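Putative uncharacterized protein PH0242 (Pyrococcus horikoshii, PDB 3VU1) forms the C-terminal globular domain of archaeal oligosaccharyltransferase AglB, a largely beta-stranded module that holds a calcium ion. Local coordinates at residues A[77-82]-A[284-289]; A[288-293]-A[315-320]; A[81-86]-A[344-349]. All coordinates share one frame; numbering follows the deposited sequence.

Contact 1: A[77-82]-A[284-289]. With CA (calcium ion), chain C.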
loop_
_atom_site.group_PDB
_atom_site.type_symbol
_atom_site.label_atom_id
_atom_site.label_comp_id
_atom_site.label_asym_id
_atom_site.label_seq_id
_atom_site.Cartn_x
_atom_site.Cartn_y
_atom_site.Cartn_z
ATOM N N VAL A 77 3.805 4.287 4.274
ATOM C CA VAL A 77 3.684 3.559 5.488
ATOM C C VAL A 77 4.437 2.215 5.413
ATOM O O VAL A 77 4.545 1.603 4.346
ATOM C CB VAL A 77 2.177 3.431 5.715
ATOM C CG1 VAL A 77 1.791 2.056 6.226
ATOM C CG2 VAL A 77 1.729 4.599 6.574
ATOM N N ASP A 78 4.968 1.752 6.541
ATOM C CA ASP A 78 5.776 0.542 6.510
ATOM C C ASP A 78 4.929 -0.734 6.670
ATOM O O ASP A 78 4.999 -1.458 7.690
ATOM C CB ASP A 78 6.965 0.631 7.474
ATOM C CG ASP A 78 7.811 -0.650 7.493
ATOM O OD1 ASP A 78 7.927 -1.347 6.470
ATOM O OD2 ASP A 78 8.371 -0.978 8.549
ATOM N N PHE A 79 4.160 -1.034 5.624
ATOM C CA PHE A 79 3.344 -2.267 5.617
ATOM C C PHE A 79 4.140 -3.564 5.783
ATOM O O PHE A 79 3.571 -4.588 6.216
ATOM C CB PHE A 79 2.483 -2.370 4.360
ATOM C CG PHE A 79 1.367 -1.376 4.300
ATOM C CD1 PHE A 79 1.165 -0.610 3.145
ATOM C CD2 PHE A 79 0.501 -1.210 5.382
ATOM C CE1 PHE A 79 0.113 0.298 3.074
ATOM C CE2 PHE A 79 -0.544 -0.312 5.309
ATOM C CZ PHE A 79 -0.738 0.447 4.164
ATOM N N GLU A 80 5.426 -3.537 5.423
ATOM C CA GLU A 80 6.247 -4.733 5.554
ATOM C C GLU A 80 6.298 -5.220 7.012
ATOM O O GLU A 80 6.201 -6.416 7.266
ATOM C CB GLU A 80 7.657 -4.541 4.973
ATOM C CG GLU A 80 8.608 -5.716 5.230
ATOM C CD GLU A 80 8.121 -7.049 4.646
ATOM O OE1 GLU A 80 8.867 -8.071 4.728
ATOM O OE2 GLU A 80 6.993 -7.079 4.095
ATOM N N SER A 81 6.418 -4.291 7.959
ATOM C CA SER A 81 6.478 -4.670 9.357
ATOM C C SER A 81 5.225 -5.435 9.783
ATOM O O SER A 81 5.279 -6.208 10.719
ATOM C CB SER A 81 6.690 -3.457 10.252
ATOM O OG SER A 81 5.510 -2.707 10.282
ATOM N N TRP A 82 4.115 -5.252 9.074
ATOM C CA TRP A 82 2.916 -6.067 9.316
ATOM C C TRP A 82 2.886 -7.354 8.570
ATOM O O TRP A 82 1.905 -8.075 8.709
ATOM C CB TRP A 82 1.608 -5.324 9.008
ATOM C CG TRP A 82 1.391 -3.991 9.688
ATOM C CD1 TRP A 82 2.123 -3.418 10.727
ATOM C CD2 TRP A 82 0.334 -3.021 9.389
ATOM N NE1 TRP A 82 1.623 -2.185 11.059
ATOM C CE2 TRP A 82 0.542 -1.892 10.293
ATOM C CE3 TRP A 82 -0.721 -2.981 8.500
ATOM C CZ2 TRP A 82 -0.296 -0.790 10.291
ATOM C CZ3 TRP A 82 -1.556 -1.863 8.502
ATOM C CH2 TRP A 82 -1.342 -0.795 9.374
ATOM N N SER A 284 11.559 1.241 -6.728
ATOM C CA SER A 284 10.684 1.896 -5.773
ATOM C C SER A 284 10.673 1.126 -4.454
ATOM O O SER A 284 10.279 -0.034 -4.422
ATOM C CB SER A 284 9.288 2.012 -6.355
ATOM O OG SER A 284 8.396 2.426 -5.356
ATOM N N ALA A 285 11.164 1.747 -3.383
ATOM C CA ALA A 285 11.121 1.133 -2.047
ATOM C C ALA A 285 10.047 1.809 -1.201
ATOM O O ALA A 285 10.101 3.034 -0.948
ATOM C CB ALA A 285 12.477 1.197 -1.356
ATOM N N PHE A 286 9.070 1.015 -0.774
ATOM C CA PHE A 286 7.881 1.569 -0.142
ATOM C C PHE A 286 7.801 1.430 1.397
ATOM O O PHE A 286 7.465 0.369 1.941
ATOM C CB PHE A 286 6.601 0.996 -0.783
ATOM C CG PHE A 286 5.369 1.763 -0.403
ATOM C CD1 PHE A 286 4.963 2.862 -1.159
ATOM C CD2 PHE A 286 4.657 1.429 0.758
ATOM C CE1 PHE A 286 3.843 3.581 -0.793
ATOM C CE2 PHE A 286 3.551 2.156 1.133
ATOM C CZ PHE A 286 3.142 3.231 0.354
ATOM N N GLY A 287 8.065 2.514 2.105
ATOM C CA GLY A 287 7.926 2.490 3.551
ATOM C C GLY A 287 9.120 2.017 4.357
ATOM O O GLY A 287 9.243 2.390 5.521
ATOM N N ARG A 288 9.977 1.175 3.787
ATOM C CA ARG A 288 11.227 0.815 4.464
ATOM C C ARG A 288 12.461 0.833 3.556
ATOM O O ARG A 288 12.372 0.589 2.347
ATOM C CB ARG A 288 11.110 -0.514 5.233
ATOM C CG ARG A 288 10.991 -1.746 4.373
ATOM C CD ARG A 288 11.157 -3.040 5.165
ATOM N NE ARG A 288 10.355 -3.000 6.387
ATOM C CZ ARG A 288 10.555 -3.752 7.472
ATOM N NH1 ARG A 288 11.533 -4.655 7.509
ATOM N NH2 ARG A 288 9.767 -3.594 8.526
ATOM N N ASP A 289 13.618 1.115 4.148
ATOM C CA ASP A 289 14.877 1.127 3.403
ATOM C C ASP A 289 15.300 -0.236 2.869
ATOM O O ASP A 289 14.946 -1.284 3.443
ATOM C CB ASP A 289 15.995 1.695 4.279
ATOM C CG ASP A 289 15.756 3.141 4.666
ATOM O OD1 ASP A 289 15.146 3.928 3.899
ATOM O OD2 ASP A 289 16.187 3.491 5.766
HETATM CA CA CA C . 9.613 5.123 -1.818
HETATM O O HOH W 1 6.941 -1.571 3.958
#
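The guanidinium group of Arg-288 is met on one face by Glu-80, whose CG stands 3.4 Å above its plane toward the rim, and at its edge by the carboxylate of Asp-78. The edge contact is a bidentate, side-on salt bridge, and the acid that makes it is the central residue of an inverse gamma turn in the loop between helix 60-69 and strand 86-90. NE of Arg-288 lies 2.9 Å from Asp-78 OD1 with an almost straight N-H...O angle of 171°, while NH2 reaches Asp-78 OD2 at 3.0 Å through that oxygen's syn lone pair. The two planes are turned 39° apart; NE meets OD1 on its syn side but tilted from the carboxylate plane, and OD2 lies somewhat off the guanidinium plane. With CG anti to the backbone N (chi1 178°), the carboxylate of Asp-78 is carried to the guanidinium. Glu-80 lends Arg-288 only its methylene carbons; its carboxylate turns off to Lys-479 and Tyr-481.

Phe-79 and Phe-286 lie side by side, pointing the same way, with Phe-79 CD1 4.2 Å from Phe-286 CE2. The Phe-79 ring also carries Val-77 CG1 over one face and Trp-82 CZ3 at its edge, whereas Phe-286 continues toward helix 228-235. Between salt bridge and rings, Gly-287 brings its CA-H to the carbonyl oxygen of Val-77. Just upstream, Ala-285 O binds the calcium ion at 2.3 Å, together with Glu-76, His-319 and Glu-322, and Gly-287 N bonds to the Glu-76 ligand oxygen. One water also bridges the segments, donating to Asp-78 OD1 at 2.7 Å and to Phe-286 O at 2.8 Å. The same water accepts from Glu-80 N at 2.9 Å.

Contact 2: A[288-293]-A[315-320]. With CA (calcium ion), chain C.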
loop_
_atom_site.group_PDB
_atom_site.type_symbol
_atom_site.label_atom_id
_atom_site.label_comp_id
_atom_site.label_asym_id
_atom_site.label_seq_id
_atom_site.Cartn_x
_atom_site.Cartn_y
_atom_site.Cartn_z
ATOM N N ARG A 288 9.977 1.175 3.787
ATOM C CA ARG A 288 11.227 0.815 4.464
ATOM C C ARG A 288 12.461 0.833 3.556
ATOM O O ARG A 288 12.372 0.589 2.347
ATOM C CB ARG A 288 11.110 -0.514 5.233
ATOM C CG ARG A 288 10.991 -1.746 4.373
ATOM C CD ARG A 288 11.157 -3.040 5.165
ATOM N NE ARG A 288 10.355 -3.000 6.387
ATOM C CZ ARG A 288 10.555 -3.752 7.472
ATOM N NH1 ARG A 288 11.533 -4.655 7.509
ATOM N NH2 ARG A 288 9.767 -3.594 8.526
ATOM N N ASP A 289 13.618 1.115 4.148
ATOM C CA ASP A 289 14.877 1.127 3.403
ATOM C C ASP A 289 15.300 -0.236 2.869
ATOM O O ASP A 289 14.946 -1.284 3.443
ATOM C CB ASP A 289 15.995 1.695 4.279
ATOM C CG ASP A 289 15.756 3.141 4.666
ATOM O OD1 ASP A 289 15.146 3.928 3.899
ATOM O OD2 ASP A 289 16.187 3.491 5.766
ATOM N N ILE A 290 16.070 -0.221 1.779
ATOM C CA ILE A 290 16.880 -1.393 1.394
ATOM C C ILE A 290 18.173 -1.355 2.231
ATOM O O ILE A 290 18.801 -0.301 2.300
ATOM C CB ILE A 290 17.200 -1.357 -0.110
ATOM C CG1 ILE A 290 15.891 -1.386 -0.907
ATOM C CG2 ILE A 290 18.074 -2.535 -0.505
ATOM C CD1 ILE A 290 15.980 -0.803 -2.295
ATOM N N LYS A 291 18.529 -2.460 2.893
ATOM C CA LYS A 291 19.764 -2.587 3.709
ATOM C C LYS A 291 20.405 -3.932 3.468
ATOM O O LYS A 291 19.747 -4.969 3.651
ATOM C CB LYS A 291 19.491 -2.549 5.219
ATOM C CG LYS A 291 19.085 -1.203 5.779
ATOM C CD LYS A 291 18.830 -1.231 7.281
ATOM C CE LYS A 291 17.476 -1.831 7.615
ATOM N NZ LYS A 291 17.022 -1.406 8.968
ATOM N N ASN A 292 21.687 -3.926 3.094
ATOM C CA ASN A 292 22.471 -5.168 3.025
ATOM C C ASN A 292 21.739 -6.168 2.212
ATOM O O ASN A 292 21.466 -7.251 2.691
ATOM C CB ASN A 292 22.719 -5.767 4.429
ATOM C CG ASN A 292 23.367 -4.777 5.383
ATOM O OD1 ASN A 292 24.332 -4.092 5.046
ATOM N ND2 ASN A 292 22.808 -4.667 6.560
ATOM N N ALA A 293 21.411 -5.779 0.990
ATOM C CA ALA A 293 20.514 -6.518 0.124
ATOM C C ALA A 293 21.270 -7.159 -1.044
ATOM O O ALA A 293 22.222 -6.576 -1.560
ATOM C CB ALA A 293 19.430 -5.570 -0.407
ATOM N N LYS A 315 23.957 -2.044 -0.494
ATOM C CA LYS A 315 24.315 -1.883 0.928
ATOM C C LYS A 315 23.222 -1.059 1.616
ATOM O O LYS A 315 22.727 -1.420 2.697
ATOM C CB LYS A 315 25.739 -1.296 1.113
ATOM C CG LYS A 315 26.017 0.152 0.644
ATOM C CD LYS A 315 25.368 0.618 -0.690
ATOM C CE LYS A 315 26.095 0.159 -1.957
ATOM N NZ LYS A 315 27.439 0.802 -2.076
ATOM N N TYR A 316 22.800 -0.001 0.931
ATOM C CA TYR A 316 21.840 0.898 1.481
ATOM C C TYR A 316 21.190 1.771 0.424
ATOM O O TYR A 316 21.881 2.440 -0.357
ATOM C CB TYR A 316 22.481 1.791 2.563
ATOM C CG TYR A 316 21.505 2.818 3.123
ATOM C CD1 TYR A 316 20.541 2.432 4.060
ATOM C CD2 TYR A 316 21.519 4.157 2.680
ATOM C CE1 TYR A 316 19.631 3.341 4.547
ATOM C CE2 TYR A 316 20.613 5.083 3.166
ATOM C CZ TYR A 316 19.674 4.665 4.103
ATOM O OH TYR A 316 18.734 5.527 4.621
ATOM N N MET A 317 19.857 1.786 0.438
ATOM C CA MET A 317 19.090 2.787 -0.297
ATOM C C MET A 317 17.992 3.401 0.597
ATOM O O MET A 317 17.212 2.684 1.198
ATOM C CB MET A 317 18.505 2.171 -1.572
ATOM C CG MET A 317 17.834 3.184 -2.489
ATOM S SD MET A 317 17.218 2.546 -4.077
ATOM C CE MET A 317 18.715 1.827 -4.746
ATOM N N ASN A 318 17.954 4.724 0.700
ATOM C CA ASN A 318 16.856 5.414 1.383
ATOM C C ASN A 318 15.528 5.321 0.629
ATOM O O ASN A 318 15.464 5.657 -0.562
ATOM C CB ASN A 318 17.191 6.886 1.576
ATOM C CG ASN A 318 16.215 7.580 2.511
ATOM O OD1 ASN A 318 15.104 7.936 2.134
ATOM N ND2 ASN A 318 16.627 7.758 3.747
ATOM N N HIS A 319 14.458 4.928 1.322
ATOM C CA HIS A 319 13.192 4.666 0.648
ATOM C C HIS A 319 12.489 5.896 0.219
ATOM O O HIS A 319 11.517 5.822 -0.518
ATOM C CB HIS A 319 12.288 3.765 1.476
ATOM C CG HIS A 319 11.668 4.441 2.677
ATOM N ND1 HIS A 319 10.504 5.134 2.610
ATOM C CD2 HIS A 319 12.072 4.486 4.003
ATOM C CE1 HIS A 319 10.197 5.605 3.826
ATOM N NE2 HIS A 319 11.148 5.203 4.681
ATOM N N LEU A 320 12.974 7.046 0.660
ATOM C CA LEU A 320 12.454 8.351 0.204
ATOM C C LEU A 320 13.309 9.005 -0.878
ATOM O O LEU A 320 12.928 10.037 -1.420
ATOM C CB LEU A 320 12.305 9.320 1.371
ATOM C CG LEU A 320 11.392 8.807 2.476
ATOM C CD1 LEU A 320 11.556 9.637 3.749
ATOM C CD2 LEU A 320 9.950 8.767 1.968
HETATM CA CA CA C . 9.613 5.123 -1.818
#
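Residues 288-292 and 315-319 run antiparallel, their end-to-end directions 172° apart, with Ile-290 and Met-317 as a hydrogen-bonded pair and Lys-291 and Tyr-316 as a non-hydrogen-bonded one. Met-317 N donates to Ile-290 O at 3.0 Å, and the return bond from Ile-290 N to Met-317 O measures 3.2 Å. Further along, Asn-292 N reaches Lys-315 O at 2.7 Å. On the buried face Ile-290 and Met-317 lie alongside each other, pointing the same way, with Ile-290 CD1 4.0 Å from Met-317 CB. Ile-283 of strand 275-285 touches both side chains.

This is a short two-stranded antiparallel ribbon that ends in a corner on each strand, at Asn-292 and at Lys-315. Asn-292 and Ala-293 both face Ile-314, a G1 beta bulge, and beyond the corners strands 293-301 and 304-314 pair in a different sheet.

Past the other end of the ribbon, Asp-289 replaces backbone pairing with its side chain. Its CG lies anti to the carbonyl carbon (chi1 -63°), which carries the carboxylate across to the neighbouring segment. OD1 accepts from His-319 N at 2.8 Å, met nearly head-on, with an N-H...O angle of 153°. The same oxygen sits at the edge of the imidazole ring, 3.1 Å from His-319 CD2, while Arg-288 N lies over one ring face. OD2 takes a weak, long bond from Tyr-316 OH at 3.5 Å. That hydroxyl accepts in turn from Asn-318 ND2, and Asn-318 OD1 receives Leu-320 N, closing an Asx turn around His-319. Within this turn the carbonyl oxygen of His-319 binds the calcium ion at 2.4 Å.

Contact 3: A[81-86]-A[344-349]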
loop_
_atom_site.group_PDB
_atom_site.type_symbol
_atom_site.label_atom_id
_atom_site.label_comp_id
_atom_site.label_asym_id
_atom_site.label_seq_id
_atom_site.Cartn_x
_atom_site.Cartn_y
_atom_site.Cartn_z
ATOM N N SER A 81 6.418 -4.291 7.959
ATOM C CA SER A 81 6.478 -4.670 9.357
ATOM C C SER A 81 5.225 -5.435 9.783
ATOM O O SER A 81 5.279 -6.208 10.719
ATOM C CB SER A 81 6.690 -3.457 10.252
ATOM O OG SER A 81 5.510 -2.707 10.282
ATOM N N TRP A 82 4.115 -5.252 9.074
ATOM C CA TRP A 82 2.916 -6.067 9.316
ATOM C C TRP A 82 2.886 -7.354 8.570
ATOM O O TRP A 82 1.905 -8.075 8.709
ATOM C CB TRP A 82 1.608 -5.324 9.008
ATOM C CG TRP A 82 1.391 -3.991 9.688
ATOM C CD1 TRP A 82 2.123 -3.418 10.727
ATOM C CD2 TRP A 82 0.334 -3.021 9.389
ATOM N NE1 TRP A 82 1.623 -2.185 11.059
ATOM C CE2 TRP A 82 0.542 -1.892 10.293
ATOM C CE3 TRP A 82 -0.721 -2.981 8.500
ATOM C CZ2 TRP A 82 -0.296 -0.790 10.291
ATOM C CZ3 TRP A 82 -1.556 -1.863 8.502
ATOM C CH2 TRP A 82 -1.342 -0.795 9.374
ATOM N N GLU A 83 3.920 -7.648 7.772
ATOM C CA GLU A 83 3.956 -8.818 6.863
ATOM C C GLU A 83 2.827 -8.809 5.842
ATOM O O GLU A 83 2.349 -9.882 5.412
ATOM C CB GLU A 83 3.884 -10.128 7.626
ATOM C CG GLU A 83 5.207 -10.681 8.087
ATOM C CD GLU A 83 5.030 -11.674 9.222
ATOM O OE1 GLU A 83 4.501 -12.779 8.942
ATOM O OE2 GLU A 83 5.406 -11.345 10.385
ATOM N N LEU A 84 2.393 -7.600 5.476
ATOM C CA LEU A 84 1.271 -7.412 4.563
ATOM C C LEU A 84 1.551 -8.004 3.185
ATOM O O LEU A 84 2.587 -7.711 2.574
ATOM C CB LEU A 84 0.903 -5.937 4.428
ATOM C CG LEU A 84 -0.381 -5.696 3.624
ATOM C CD1 LEU A 84 -1.575 -6.238 4.387
ATOM C CD2 LEU A 84 -0.583 -4.236 3.283
ATOM N N ASN A 85 0.612 -8.823 2.715
ATOM C CA ASN A 85 0.713 -9.494 1.436
ATOM C C ASN A 85 -0.231 -8.880 0.393
ATOM O O ASN A 85 0.169 -8.637 -0.744
ATOM C CB ASN A 85 0.428 -10.990 1.633
ATOM C CG ASN A 85 1.541 -11.698 2.396
ATOM O OD1 ASN A 85 1.411 -12.005 3.584
ATOM N ND2 ASN A 85 2.651 -11.938 1.718
ATOM N N TYR A 86 -1.481 -8.630 0.780
ATOM C CA TYR A 86 -2.481 -8.130 -0.141
ATOM C C TYR A 86 -3.225 -6.966 0.479
ATOM O O TYR A 86 -3.473 -6.931 1.680
ATOM C CB TYR A 86 -3.455 -9.235 -0.551
ATOM C CG TYR A 86 -2.747 -10.371 -1.235
ATOM C CD1 TYR A 86 -2.335 -11.481 -0.514
ATOM C CD2 TYR A 86 -2.425 -10.308 -2.596
ATOM C CE1 TYR A 86 -1.632 -12.509 -1.118
ATOM C CE2 TYR A 86 -1.742 -11.341 -3.224
ATOM C CZ TYR A 86 -1.350 -12.433 -2.479
ATOM O OH TYR A 86 -0.672 -13.453 -3.062
ATOM N N LYS A 344 16.929 -8.694 5.136
ATOM C CA LYS A 344 16.321 -9.068 6.389
ATOM C C LYS A 344 14.871 -8.583 6.496
ATOM O O LYS A 344 14.574 -7.424 6.193
ATOM C CB LYS A 344 17.131 -8.471 7.535
ATOM C CG LYS A 344 18.493 -9.093 7.738
ATOM C CD LYS A 344 18.378 -10.559 8.118
ATOM C CE LYS A 344 19.708 -11.141 8.572
ATOM N NZ LYS A 344 19.930 -12.434 7.853
ATOM N N GLY A 345 13.975 -9.453 6.951
ATOM C CA GLY A 345 12.619 -9.015 7.199
ATOM C C GLY A 345 11.757 -10.063 7.851
ATOM O O GLY A 345 12.204 -11.179 8.061
ATOM N N PRO A 346 10.507 -9.699 8.180
ATOM C CA PRO A 346 9.662 -10.557 8.992
ATOM C C PRO A 346 8.902 -11.589 8.195
ATOM O O PRO A 346 8.435 -11.282 7.085
ATOM C CB PRO A 346 8.677 -9.582 9.621
ATOM C CG PRO A 346 8.630 -8.407 8.706
ATOM C CD PRO A 346 9.969 -8.329 8.045
ATOM N N VAL A 347 8.789 -12.794 8.762
ATOM C CA VAL A 347 7.948 -13.860 8.238
ATOM C C VAL A 347 7.268 -14.520 9.419
ATOM O O VAL A 347 7.649 -14.292 10.572
ATOM C CB VAL A 347 8.720 -14.980 7.468
ATOM C CG1 VAL A 347 9.163 -14.526 6.080
ATOM C CG2 VAL A 347 9.903 -15.503 8.266
ATOM N N GLY A 348 6.276 -15.358 9.122
ATOM C CA GLY A 348 5.610 -16.148 10.143
ATOM C C GLY A 348 4.317 -15.524 10.628
ATOM O O GLY A 348 4.295 -14.368 11.043
ATOM N N VAL A 349 3.242 -16.299 10.561
ATOM C CA VAL A 349 1.940 -15.917 11.097
ATOM C C VAL A 349 1.664 -16.797 12.329
ATOM O O VAL A 349 1.902 -18.016 12.290
ATOM C CB VAL A 349 0.855 -16.134 10.011
ATOM C CG1 VAL A 349 -0.522 -15.731 10.485
ATOM C CG2 VAL A 349 1.189 -15.294 8.807
HETATM O O HOH W 2 7.180 -12.803 12.569
#
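Glu-83 sends its side chain from the loop before strand 86-90 onto the backbone of Pro-346, Val-347 and Gly-348. Its CB already points at this part of strand 336-356, and the chain, extended beyond CG (chi2 160°), reaches across to the strand; the nearest CA atoms, of Glu-83 and Pro-346, are 6.3 Å apart. CG is the first atom to touch: Glu-83 CG lies 3.4 Å from Pro-346 O and beside the proline ring, 3.9 Å from Pro-346 CB. Next comes Glu-83 CD, 3.3 Å from Gly-348 O and close to the carbonyl carbon of Val-347. At the tip the two oxygens part company. Glu-83 OE1 faces the peptide between Val-347 and Gly-348, with Val-349 CG2 4.2 Å away. Glu-83 OE2 lies near Gly-348 O as well as Pro-346 CB, the latter at 3.8 Å. A water placed between Glu-83 OE2 and Val-347 O appears to bridge them.

The strand that receives Glu-83 belongs to an antiparallel sheet: Gly-345 pairs through its backbone with Val-477, and Val-347 packs on Val-477 and Lys-479. The contact therefore joins an irregular loop to the backbone of strand 336-356, where Pro-346 presents its ring and Gly-348 has backbone angles (phi 97°, psi 126°) suited to glycine. Pro-346 O is also bonded by Lys-479 NZ.

Gly-348 N is badly placed to donate to OE1, and the acid lies among the carbonyl oxygens of Pro-346, Val-347 and Gly-348. In such surroundings it would be expected to hold a proton more readily, though Lys-479, bonded to Pro-346 O and paired with Glu-80, may moderate this.

How the contacts relate
Contacts 1 and 2 share Arg-288 and Asp-289 and are centred about 10 Å apart; both feed the calcium site, the first through Ala-285 and the second through His-319, with Glu-76 and Glu-322 completing the protein ligands. They also touch directly, Ala-285 O lying 3.3 Å from His-319 CB. Contact 3 shares Ser-81 and Trp-82 with contact 1, again about 10 Å between centres, and supplies none of these ligands. Arg-288 links all three: its NH1 packs 4.0 Å from Pro-346 CD, although the centres of contacts 2 and 3 are about 17 Å apart. Contacts 1 and 3 set the 77-86 loop against residues 284-289 and strand 336-356; contact 2 joins the segments flanking hairpin 293-314.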